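Side-chain contact in hydroquinone dioxygenase small subunit (Pseudomonas sp., PDB 4ZXA), which forms one subunit type of a two-subunit, iron(II)-dependent hydroquinone 1,2-dioxygenase and has a cupin fold: residues Phe41-Asn46 with Val53-Asn58. Numbering follows the deposited sequence.
Sequences FEVAQN and VVVGLN
Val-43 reaches out from the short helix 40-45 to two valines of strand 52-58, Val-53 and Val-55, and the contact between the segments rests on its two methyl groups. Its CB leaves the helix in the direction of the strand, and the branch forks there. CG1 takes the branch that ends beside the Val-53 isopropyl group: Val-43 CG1 lies 3.8 Å from Val-53 CG1 and 3.9 Å from Val-53 CB, so one methyl rests against both a tip and the branch carbon behind it. The chi1 of Val-43, 166°, sets CG1 opposite the backbone N and CG2 opposite the carbonyl carbon. CG2 turns to the second valine, with Val-43 CG2 4.1 Å from Val-55 CG1, a looser approach. The Val-55 methyl involved is the one held across from its own carbonyl carbon by a chi1 of -66°.

Both pairs are at van der Waals distance and no hydrogen bond joins the segments; 108 Å² of surface is buried, with Val-43 supplying the larger part. The CA atoms of Val-43 and Val-53 remain 7.8 Å apart, which shows that side chains bridge the helix and strand. Val-53 and Val-55 point to the helix while Val-54 between them points away, the alternation of an extended strand. A classic beta bulge begins at Val-55 itself, where Val-55 and Gly-56 both pair with Val-63 of strand 61-69.

The three valines are buried. Through them helix 40-45 packs on strand 52-58 of the mixed cupin sheet, with Thr-65 of the adjacent antiparallel strand 61-69 and Ile-165 of helix 162-165 each touching both Val-43 and Val-55.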
# COMPACT_ATOMS: atom_id res chain seq x y z
N PHE A 41 32.48 -4.79 11.90
CA PHE A 41 33.34 -3.84 12.55
C PHE A 41 33.58 -4.24 13.99
O PHE A 41 34.73 -4.27 14.44
CB PHE A 41 32.82 -2.41 12.36
CG PHE A 41 32.82 -1.99 10.93
CD1 PHE A 41 34.01 -1.77 10.28
CD2 PHE A 41 31.63 -1.88 10.22
CE1 PHE A 41 34.02 -1.42 8.94
CE2 PHE A 41 31.64 -1.53 8.88
CZ PHE A 41 32.84 -1.30 8.24
N GLU A 42 32.52 -4.58 14.71
CA GLU A 42 32.69 -5.18 16.02
C GLU A 42 33.61 -6.39 15.93
O GLU A 42 34.54 -6.55 16.73
CB GLU A 42 31.33 -5.57 16.63
CG GLU A 42 31.42 -5.96 18.10
CD GLU A 42 30.07 -6.01 18.77
OE1 GLU A 42 29.13 -6.64 18.21
OE2 GLU A 42 29.93 -5.40 19.86
N VAL A 43 33.37 -7.24 14.94
CA VAL A 43 34.19 -8.44 14.79
C VAL A 43 35.70 -8.14 14.62
O VAL A 43 36.53 -8.71 15.33
CB VAL A 43 33.67 -9.37 13.66
CG1 VAL A 43 34.73 -10.42 13.31
CG2 VAL A 43 32.37 -10.06 14.08
N ALA A 44 36.04 -7.28 13.67
CA ALA A 44 37.44 -6.92 13.44
C ALA A 44 38.03 -6.21 14.67
O ALA A 44 39.22 -6.34 14.96
CB ALA A 44 37.56 -6.04 12.20
N GLN A 45 37.19 -5.48 15.38
CA GLN A 45 37.65 -4.72 16.53
C GLN A 45 38.13 -5.65 17.62
O GLN A 45 38.94 -5.26 18.45
CB GLN A 45 36.53 -3.83 17.07
CG GLN A 45 36.93 -2.94 18.25
CD GLN A 45 35.72 -2.30 18.93
OE1 GLN A 45 34.95 -2.97 19.63
NE2 GLN A 45 35.54 -0.99 18.73
N ASN A 46 37.63 -6.88 17.61
CA ASN A 46 37.88 -7.82 18.70
C ASN A 46 38.61 -9.08 18.26
O ASN A 46 38.48 -10.14 18.88
CB ASN A 46 36.57 -8.22 19.38
CG ASN A 46 35.83 -7.04 19.97
OD1 ASN A 46 34.61 -7.04 20.07
ND2 ASN A 46 36.57 -6.00 20.35
N VAL A 53 37.86 -14.56 10.37
CA VAL A 53 36.72 -14.90 11.20
C VAL A 53 35.50 -15.09 10.32
O VAL A 53 35.09 -14.15 9.62
CB VAL A 53 36.39 -13.82 12.29
CG1 VAL A 53 35.14 -14.21 13.08
CG2 VAL A 53 37.58 -13.60 13.25
N VAL A 54 34.95 -16.29 10.34
CA VAL A 54 33.75 -16.58 9.60
C VAL A 54 32.57 -15.81 10.20
O VAL A 54 32.26 -15.96 11.39
CB VAL A 54 33.43 -18.08 9.61
CG1 VAL A 54 32.16 -18.36 8.79
CG2 VAL A 54 34.63 -18.88 9.10
N VAL A 55 31.92 -15.00 9.37
CA VAL A 55 30.72 -14.25 9.76
C VAL A 55 29.51 -14.70 8.93
O VAL A 55 28.37 -14.39 9.27
CB VAL A 55 30.92 -12.72 9.66
CG1 VAL A 55 31.96 -12.27 10.69
CG2 VAL A 55 31.39 -12.32 8.27
N GLY A 56 29.77 -15.44 7.86
CA GLY A 56 28.70 -16.05 7.10
C GLY A 56 29.13 -17.43 6.64
O GLY A 56 30.25 -17.61 6.16
N LEU A 57 28.23 -18.41 6.77
CA LEU A 57 28.52 -19.77 6.34
C LEU A 57 27.33 -20.43 5.62
O LEU A 57 26.25 -20.59 6.21
CB LEU A 57 28.94 -20.62 7.54
CG LEU A 57 29.17 -22.10 7.25
CD1 LEU A 57 30.23 -22.30 6.18
CD2 LEU A 57 29.56 -22.82 8.54
N ASN A 58 27.52 -20.80 4.36
CA ASN A 58 26.44 -21.42 3.58
C ASN A 58 26.93 -22.62 2.80
O ASN A 58 27.65 -22.47 1.81
CB ASN A 58 25.77 -20.41 2.64
CG ASN A 58 24.44 -20.92 2.09
OD1 ASN A 58 24.24 -22.12 1.93
ND2 ASN A 58 23.51 -20.00 1.81